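Local coordinates for protein adenylyltransferase (Bartonella henselae, PDB 2JK8) that transfers AMP from ATP onto tyrosine or threonine residues of host target proteins, acting through its Fic domain as a translocated virulence effector, at residues H70-L75 and G166-L171; P244-K249 and K271-I276. All blocks are in the same frame, centred on the assembly; numbering follows the deposited sequence.

Contact 1 of 2, residues H70-L75 and G166-L171. With ATP (adenosine-5'-triphosphate), chain E.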
ATOM      1  N   HIS A  70       5.468 -15.669   4.361  1.00 58.14           N
ATOM      2  CA  HIS A  70       6.795 -15.806   3.757  1.00 56.44           C
ATOM      3  C   HIS A  70       7.309 -14.422   3.448  1.00 55.60           C
ATOM      4  O   HIS A  70       8.450 -14.114   3.697  1.00 56.21           O
ATOM      5  CB  HIS A  70       6.722 -16.658   2.482  1.00 55.61           C
ATOM      6  CG  HIS A  70       8.000 -16.714   1.704  1.00 58.32           C
ATOM      7  ND1 HIS A  70       9.058 -17.528   2.057  1.00 59.07           N
ATOM      8  CD2 HIS A  70       8.388 -16.061   0.581  1.00 60.54           C
ATOM      9  CE1 HIS A  70      10.041 -17.367   1.185  1.00 60.22           C
ATOM     10  NE2 HIS A  70       9.660 -16.484   0.279  1.00 59.25           N
ATOM     11  N   ILE A  71       6.441 -13.578   2.925  1.00 56.15           N
ATOM     12  CA  ILE A  71       6.817 -12.227   2.594  1.00 56.28           C
ATOM     13  C   ILE A  71       7.230 -11.509   3.855  1.00 56.34           C
ATOM     14  O   ILE A  71       8.288 -10.921   3.910  1.00 57.44           O
ATOM     15  CB  ILE A  71       5.659 -11.471   1.928  1.00 56.66           C
ATOM     16  CG1 ILE A  71       5.397 -12.041   0.524  1.00 57.88           C
ATOM     17  CG2 ILE A  71       5.981  -9.994   1.851  1.00 53.93           C
ATOM     18  CD1 ILE A  71       4.094 -11.572  -0.118  1.00 58.47           C
ATOM     19  N   HIS A  72       6.402 -11.570   4.885  1.00 56.93           N
ATOM     20  CA  HIS A  72       6.687 -10.821   6.102  1.00 57.14           C
ATOM     21  C   HIS A  72       7.997 -11.330   6.730  1.00 56.82           C
ATOM     22  O   HIS A  72       8.868 -10.545   7.101  1.00 55.80           O
ATOM     23  CB  HIS A  72       5.499 -10.926   7.057  1.00 57.26           C
ATOM     24  CG  HIS A  72       5.598 -10.034   8.254  1.00 56.73           C
ATOM     25  ND1 HIS A  72       6.239 -10.413   9.410  1.00 52.48           N
ATOM     26  CD2 HIS A  72       5.127  -8.786   8.479  1.00 59.33           C
ATOM     27  CE1 HIS A  72       6.153  -9.444  10.300  1.00 56.21           C
ATOM     28  NE2 HIS A  72       5.481  -8.444   9.763  1.00 57.33           N
ATOM     29  N   GLN A  73       8.125 -12.651   6.792  1.00 56.84           N
ATOM     30  CA  GLN A  73       9.338 -13.333   7.251  1.00 57.66           C
ATOM     31  C   GLN A  73      10.600 -12.896   6.481  1.00 57.94           C
ATOM     32  O   GLN A  73      11.669 -12.703   7.084  1.00 59.00           O
ATOM     33  CB  GLN A  73       9.157 -14.859   7.121  1.00 57.64           C
ATOM     34  CG  GLN A  73      10.095 -15.711   7.942  1.00 56.57           C
ATOM     35  CD  GLN A  73      11.441 -15.884   7.298  1.00 61.10           C
ATOM     36  OE1 GLN A  73      11.541 -16.276   6.145  1.00 69.97           O
ATOM     37  NE2 GLN A  73      12.489 -15.578   8.033  1.00 64.01           N
ATOM     38  N   GLN A  74      10.492 -12.758   5.165  1.00 56.79           N
ATOM     39  CA  GLN A  74      11.638 -12.340   4.362  1.00 57.16           C
ATOM     40  C   GLN A  74      11.992 -10.865   4.569  1.00 57.80           C
ATOM     41  O   GLN A  74      13.178 -10.518   4.624  1.00 59.17           O
ATOM     42  CB  GLN A  74      11.405 -12.632   2.886  1.00 56.59           C
ATOM     43  CG  GLN A  74      11.405 -14.106   2.573  1.00 58.18           C
ATOM     44  CD  GLN A  74      12.776 -14.712   2.672  1.00 59.95           C
ATOM     45  OE1 GLN A  74      13.528 -14.709   1.699  1.00 64.99           O
ATOM     46  NE2 GLN A  74      13.111 -15.258   3.846  1.00 58.80           N
ATOM     47  N   LEU A  75      10.977 -10.013   4.690  1.00 57.32           N
ATOM     48  CA  LEU A  75      11.177  -8.582   4.937  1.00 57.84           C
ATOM     49  C   LEU A  75      11.802  -8.283   6.291  1.00 57.92           C
ATOM     50  O   LEU A  75      12.733  -7.488   6.399  1.00 57.82           O
ATOM     51  CB  LEU A  75       9.843  -7.829   4.872  1.00 58.75           C
ATOM     52  CG  LEU A  75       9.209  -7.614   3.500  1.00 58.80           C
ATOM     53  CD1 LEU A  75       7.879  -6.872   3.648  1.00 54.34           C
ATOM     54  CD2 LEU A  75      10.182  -6.866   2.589  1.00 56.18           C
ATOM     55  N   GLY A 166       1.441  -3.144   5.834  1.00 58.48           N
ATOM     56  CA  GLY A 166       1.324  -2.364   4.601  1.00 56.83           C
ATOM     57  C   GLY A 166       2.190  -2.887   3.487  1.00 56.06           C
ATOM     58  O   GLY A 166       1.686  -3.224   2.429  1.00 55.26           O
ATOM     59  N   ARG A 167       3.487  -2.987   3.737  1.00 56.15           N
ATOM     60  CA  ARG A 167       4.408  -3.401   2.693  1.00 57.36           C
ATOM     61  C   ARG A 167       4.068  -4.803   2.235  1.00 58.53           C
ATOM     62  O   ARG A 167       4.083  -5.067   1.023  1.00 60.38           O
ATOM     63  CB  ARG A 167       5.872  -3.403   3.150  1.00 57.47           C
ATOM     64  CG  ARG A 167       6.403  -2.135   3.749  1.00 58.15           C
ATOM     65  CD  ARG A 167       7.280  -2.487   4.970  1.00 66.28           C
ATOM     66  NE  ARG A 167       7.973  -1.334   5.546  1.00 68.27           N
ATOM     67  CZ  ARG A 167       9.066  -0.776   5.018  1.00 70.56           C
ATOM     68  NH1 ARG A 167       9.620  -1.245   3.891  1.00 68.29           N
ATOM     69  NH2 ARG A 167       9.612   0.281   5.614  1.00 74.07           N
ATOM     70  N   THR A 168       3.784  -5.712   3.175  1.00 58.21           N
ATOM     71  CA  THR A 168       3.628  -7.119   2.782  1.00 59.06           C
ATOM     72  C   THR A 168       2.300  -7.307   2.031  1.00 59.23           C
ATOM     73  O   THR A 168       2.230  -8.034   1.053  1.00 62.47           O
ATOM     74  CB  THR A 168       3.786  -8.158   3.953  1.00 58.26           C
ATOM     75  OG1 THR A 168       2.508  -8.660   4.333  1.00 64.40           O
ATOM     76  CG2 THR A 168       4.511  -7.593   5.154  1.00 53.07           C
ATOM     77  N   GLN A 169       1.259  -6.638   2.484  1.00 59.35           N
ATOM     78  CA  GLN A 169      -0.022  -6.606   1.786  1.00 60.43           C
ATOM     79  C   GLN A 169       0.125  -6.058   0.359  1.00 60.45           C
ATOM     80  O   GLN A 169      -0.416  -6.611  -0.597  1.00 61.83           O
ATOM     81  CB  GLN A 169      -0.949  -5.688   2.572  1.00 61.65           C
ATOM     82  CG  GLN A 169      -2.423  -5.909   2.414  1.00 64.88           C
ATOM     83  CD  GLN A 169      -3.182  -4.940   3.294  1.00 70.56           C
ATOM     84  OE1 GLN A 169      -3.833  -4.006   2.797  1.00 71.77           O
ATOM     85  NE2 GLN A 169      -3.048  -5.108   4.620  1.00 69.72           N
ATOM     86  N   ARG A 170       0.855  -4.958   0.226  1.00 59.54           N
ATOM     87  CA  ARG A 170       1.095  -4.341  -1.071  1.00 59.46           C
ATOM     88  C   ARG A 170       1.803  -5.283  -2.034  1.00 57.17           C
ATOM     89  O   ARG A 170       1.423  -5.367  -3.182  1.00 59.41           O
ATOM     90  CB  ARG A 170       1.876  -3.018  -0.906  1.00 59.80           C
ATOM     91  CG  ARG A 170       0.976  -1.834  -0.367  1.00 63.81           C
ATOM     92  CD  ARG A 170       1.764  -0.724   0.412  1.00 64.02           C
ATOM     93  NE  ARG A 170       2.418   0.221  -0.496  1.00 68.37           N
ATOM     94  CZ  ARG A 170       2.101   1.517  -0.658  1.00 73.32           C
ATOM     95  NH1 ARG A 170       1.125   2.097   0.042  1.00 75.44           N
ATOM     96  NH2 ARG A 170       2.779   2.259  -1.534  1.00 72.27           N
ATOM     97  N   LEU A 171       2.808  -6.006  -1.567  1.00 55.76           N
ATOM     98  CA  LEU A 171       3.597  -6.889  -2.432  1.00 54.37           C
ATOM     99  C   LEU A 171       2.840  -8.183  -2.731  1.00 54.36           C
ATOM    100  O   LEU A 171       2.997  -8.771  -3.781  1.00 53.98           O
ATOM    101  CB  LEU A 171       4.950  -7.180  -1.759  1.00 54.13           C
ATOM    102  CG  LEU A 171       6.151  -7.750  -2.527  1.00 53.09           C
ATOM    103  CD1 LEU A 171       6.254  -9.210  -2.266  1.00 53.44           C
ATOM    104  CD2 LEU A 171       6.126  -7.496  -4.039  1.00 57.52           C
TER
HETATM  105  PG  ATP E 701       3.885  -0.858   7.139  1.00105.75           P
HETATM  106  O1G ATP E 701       3.457   0.299   6.080  1.00 99.06           O
HETATM  107  O2G ATP E 701       4.604  -0.253   8.336  1.00 99.24           O
HETATM  108  O3G ATP E 701       4.591  -1.923   6.321  1.00 98.59           O
HETATM  109  PB  ATP E 701       1.726  -1.309   9.147  1.00103.96           P
HETATM  110  O1B ATP E 701       1.929  -2.667   9.803  1.00 97.93           O
HETATM  111  O2B ATP E 701       0.277  -1.019   8.793  1.00102.82           O
HETATM  112  O3B ATP E 701       2.449  -1.450   7.675  1.00105.99           O
HETATM  113  O3A ATP E 701       2.387  -0.156   9.885  1.00101.57           O
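In Ile-71 the branch methyl CG2 stands anti to the backbone N while CG1 lies beside that N (chi1 -69°), which splits the side chain between two residues of 166-171. CG2 meets Thr-168 CB at 3.6 Å, and the longer arm carries CD1 on to Leu-171 CD1, 3.9 Å away. His-72 has its CG anti to the backbone N and receives Thr-168 at its ring edge: the threonine CG2 comes near the ring plane, 3.6 Å from CD2. Leu-75 closes the row, its CD1 resting against the same Thr-168 methyl and against Arg-167 CB. Thr-168 thus packs between Ile-71, His-72 and Leu-75, which lie on one side of helix 65-76. The contact between the segments is entirely apolar, and both imidazole nitrogens of His-72 are used beyond it: ND1 bonds the carbonyl O of Ala-83 and NE2 that of Glu-163, which fixes the ring's rotation.

The first turn of helix 165-179 brings its backbone N-H groups to the phosphates, in the nucleotide site of the Fic domain. Gly-166 N donates to ATP O3B at 2.7 Å and Arg-167 N to ATP O3G at 3.0 Å, the latter nearly straight at 167°. Asn-165 N adds a third backbone donor. The helix dipole should favour the negative charge gathered at this N-terminal end.

The axes of 70-75 and 166-171 come within 9.4 Å, their N-to-C directions 130° apart. Leu-54 of helix 36-54 lies against Ile-71 and Leu-75, Phe-161 stacks on the His-72 ring, and helix 141-158 packs against Gln-169 of helix 165-179.

Contact 2 of 2, residues P244-K249 and K271-I276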
ATOM      1  N   PRO A 244      -1.200  13.358  -1.437  1.00 58.83           N
ATOM      2  CA  PRO A 244      -1.946  12.497  -2.346  1.00 58.31           C
ATOM      3  C   PRO A 244      -1.654  12.816  -3.831  1.00 57.98           C
ATOM      4  O   PRO A 244      -1.802  13.953  -4.261  1.00 58.53           O
ATOM      5  CB  PRO A 244      -3.417  12.762  -1.979  1.00 57.87           C
ATOM      6  CG  PRO A 244      -3.439  13.841  -0.979  1.00 56.57           C
ATOM      7  CD  PRO A 244      -2.061  14.292  -0.689  1.00 58.43           C
ATOM      8  N   VAL A 245      -1.222  11.818  -4.595  1.00 57.66           N
ATOM      9  CA  VAL A 245      -0.987  11.983  -6.028  1.00 57.45           C
ATOM     10  C   VAL A 245      -2.005  11.151  -6.798  1.00 57.15           C
ATOM     11  O   VAL A 245      -2.107   9.948  -6.561  1.00 56.30           O
ATOM     12  CB  VAL A 245       0.428  11.539  -6.413  1.00 57.20           C
ATOM     13  CG1 VAL A 245       0.638  11.675  -7.909  1.00 56.59           C
ATOM     14  CG2 VAL A 245       1.454  12.365  -5.650  1.00 58.35           C
ATOM     15  N   MET A 246      -2.754  11.795  -7.702  1.00 56.92           N
ATOM     16  CA  MET A 246      -3.836  11.136  -8.448  1.00 56.94           C
ATOM     17  C   MET A 246      -3.892  11.514  -9.902  1.00 56.64           C
ATOM     18  O   MET A 246      -3.420  12.573 -10.297  1.00 56.02           O
ATOM     19  CB  MET A 246      -5.184  11.522  -7.878  1.00 57.14           C
ATOM     20  CG  MET A 246      -5.423  10.997  -6.504  1.00 61.00           C
ATOM     21  SD  MET A 246      -6.030  12.296  -5.443  1.00 69.84           S
ATOM     22  CE  MET A 246      -4.650  13.452  -5.511  1.00 69.72           C
ATOM     23  N   VAL A 247      -4.500  10.635 -10.692  1.00 57.31           N
ATOM     24  CA  VAL A 247      -4.865  10.949 -12.067  1.00 57.48           C
ATOM     25  C   VAL A 247      -6.316  11.417 -12.025  1.00 58.02           C
ATOM     26  O   VAL A 247      -7.151  10.795 -11.369  1.00 57.73           O
ATOM     27  CB  VAL A 247      -4.693   9.739 -13.023  1.00 57.17           C
ATOM     28  CG1 VAL A 247      -5.218  10.077 -14.412  1.00 55.95           C
ATOM     29  CG2 VAL A 247      -3.226   9.312 -13.092  1.00 54.90           C
ATOM     30  N   ALA A 248      -6.593  12.525 -12.712  1.00 58.36           N
ATOM     31  CA  ALA A 248      -7.913  13.152 -12.704  1.00 58.07           C
ATOM     32  C   ALA A 248      -9.016  12.170 -13.116  1.00 58.09           C
ATOM     33  O   ALA A 248      -8.917  11.509 -14.157  1.00 57.67           O
ATOM     34  CB  ALA A 248      -7.911  14.374 -13.616  1.00 57.40           C
ATOM     35  N   LYS A 249     -10.051  12.066 -12.281  1.00 58.43           N
ATOM     36  CA  LYS A 249     -11.204  11.206 -12.569  1.00 58.77           C
ATOM     37  C   LYS A 249     -11.980  11.730 -13.761  1.00 58.23           C
ATOM     38  O   LYS A 249     -12.137  12.938 -13.937  1.00 58.08           O
ATOM     39  CB  LYS A 249     -12.150  11.072 -11.363  1.00 58.79           C
ATOM     40  CG  LYS A 249     -12.062   9.729 -10.643  1.00 59.76           C
ATOM     41  CD  LYS A 249     -13.131   9.576  -9.547  1.00 60.87           C
ATOM     42  CE  LYS A 249     -13.326   8.094  -9.176  1.00 64.57           C
ATOM     43  NZ  LYS A 249     -14.057   7.864  -7.894  1.00 65.50           N
ATOM     44  N   LYS A 271      -5.120  22.047  -3.128  1.00 59.67           N
ATOM     45  CA  LYS A 271      -5.075  21.922  -1.668  1.00 59.71           C
ATOM     46  C   LYS A 271      -4.111  20.820  -1.179  1.00 59.54           C
ATOM     47  O   LYS A 271      -4.504  19.915  -0.436  1.00 58.68           O
ATOM     48  CB  LYS A 271      -6.491  21.727  -1.110  1.00 59.48           C
ATOM     49  CG  LYS A 271      -7.419  22.902  -1.390  1.00 59.24           C
ATOM     50  N   GLY A 272      -2.854  20.913  -1.618  1.00 59.84           N
ATOM     51  CA  GLY A 272      -1.783  19.998  -1.189  1.00 59.96           C
ATOM     52  C   GLY A 272      -1.719  18.646  -1.895  1.00 59.82           C
ATOM     53  O   GLY A 272      -0.914  17.783  -1.515  1.00 60.01           O
ATOM     54  N   ALA A 273      -2.560  18.464  -2.915  1.00 59.23           N
ATOM     55  CA  ALA A 273      -2.633  17.228  -3.677  1.00 58.26           C
ATOM     56  C   ALA A 273      -2.254  17.490  -5.122  1.00 57.83           C
ATOM     57  O   ALA A 273      -2.666  18.486  -5.706  1.00 57.85           O
ATOM     58  CB  ALA A 273      -4.037  16.667  -3.608  1.00 58.24           C
ATOM     59  N   TYR A 274      -1.475  16.584  -5.697  1.00 57.68           N
ATOM     60  CA  TYR A 274      -1.139  16.644  -7.115  1.00 57.58           C
ATOM     61  C   TYR A 274      -2.165  15.859  -7.940  1.00 56.99           C
ATOM     62  O   TYR A 274      -2.329  14.641  -7.753  1.00 56.14           O
ATOM     63  CB  TYR A 274       0.266  16.082  -7.368  1.00 58.10           C
ATOM     64  CG  TYR A 274       1.374  16.904  -6.762  1.00 58.59           C
ATOM     65  CD1 TYR A 274       1.936  17.972  -7.461  1.00 59.72           C
ATOM     66  CD2 TYR A 274       1.871  16.612  -5.490  1.00 58.97           C
ATOM     67  CE1 TYR A 274       2.960  18.734  -6.909  1.00 58.51           C
ATOM     68  CE2 TYR A 274       2.894  17.364  -4.930  1.00 57.25           C
ATOM     69  CZ  TYR A 274       3.433  18.422  -5.644  1.00 58.19           C
ATOM     70  OH  TYR A 274       4.444  19.176  -5.088  1.00 60.86           O
ATOM     71  N   ILE A 275      -2.857  16.573  -8.831  1.00 56.36           N
ATOM     72  CA  ILE A 275      -3.712  15.964  -9.855  1.00 55.50           C
ATOM     73  C   ILE A 275      -2.946  15.916 -11.173  1.00 55.12           C
ATOM     74  O   ILE A 275      -2.275  16.865 -11.544  1.00 54.84           O
ATOM     75  CB  ILE A 275      -5.031  16.740 -10.045  1.00 54.81           C
ATOM     76  CG1 ILE A 275      -5.746  16.882  -8.703  1.00 55.24           C
ATOM     77  CG2 ILE A 275      -5.927  16.037 -11.048  1.00 52.68           C
ATOM     78  CD1 ILE A 275      -6.004  15.557  -8.012  1.00 54.41           C
ATOM     79  N   ILE A 276      -3.035  14.793 -11.862  1.00 55.43           N
ATOM     80  CA  ILE A 276      -2.312  14.600 -13.096  1.00 56.15           C
ATOM     81  C   ILE A 276      -3.320  14.374 -14.218  1.00 56.57           C
ATOM     82  O   ILE A 276      -4.312  13.669 -14.033  1.00 56.63           O
ATOM     83  CB  ILE A 276      -1.315  13.438 -12.935  1.00 56.30           C
ATOM     84  CG1 ILE A 276      -0.141  13.909 -12.074  1.00 55.60           C
ATOM     85  CG2 ILE A 276      -0.804  12.940 -14.281  1.00 57.20           C
ATOM     86  CD1 ILE A 276       0.614  12.803 -11.427  1.00 58.82           C
TER
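Met-246 and Ile-275 lean together on one face of a parallel strand pair that forms the edge of the mixed sheet of the OB-fold domain. The methionine chain, bent at chi2 and chi3, folds its methyl across the strand gap, so that CE lies 3.5 Å from Ile-275 CD1 and also touches Ala-273 CB. The other branch of Ile-275, CG2, packs on Ala-248 CB at 3.6 Å, which leaves the isoleucine held between Met-246 and Ala-248, the latter just past the end of strand 245-247.

Val-245, Val-247, Tyr-274 and Ile-276 project from the opposite face. There Val-245 turns CG1 to Ile-276 CD1 at 3.7 Å, while its CG2 approaches the Tyr-274 ring obliquely. Helix 220-232 covers this side: Phe-229 touches Val-245, Ile-276 and the Tyr-274 ring, tying the sheet to the helical part of the chain. On its outer side, strand 245-247 gives Val-247 N to the carboxylate of Asp-216.

The backbones zip together with alternate residues bonding both ways. Met-246 N donates to Tyr-274 O at 2.9 Å, its carbonyl accepts Ile-276 N, and Ala-248 N reaches Ile-276 O almost straight, at 170°.

How the contacts relate
Contact 1 comes wholly before contact 2 along the chain, and the two lie on opposite sides of its centre. Their centres are 27 Å apart and their nearest atoms about 10 Å, and they do not meet. They share no helix or sheet: contact 1 joins two helices of the Fic domain, whereas contact 2 joins two strands within the intracellular delivery domain. Helices 191-203, 208-218 and 220-232 come between them in sequence, and all three meet the strands of contact 2. The chain therefore carries its nucleotide site in a helical part and joins it to a mainly beta domain that packs against the intervening helices, with Val-245 only about 11 Å from Arg-170, side chain to side chain.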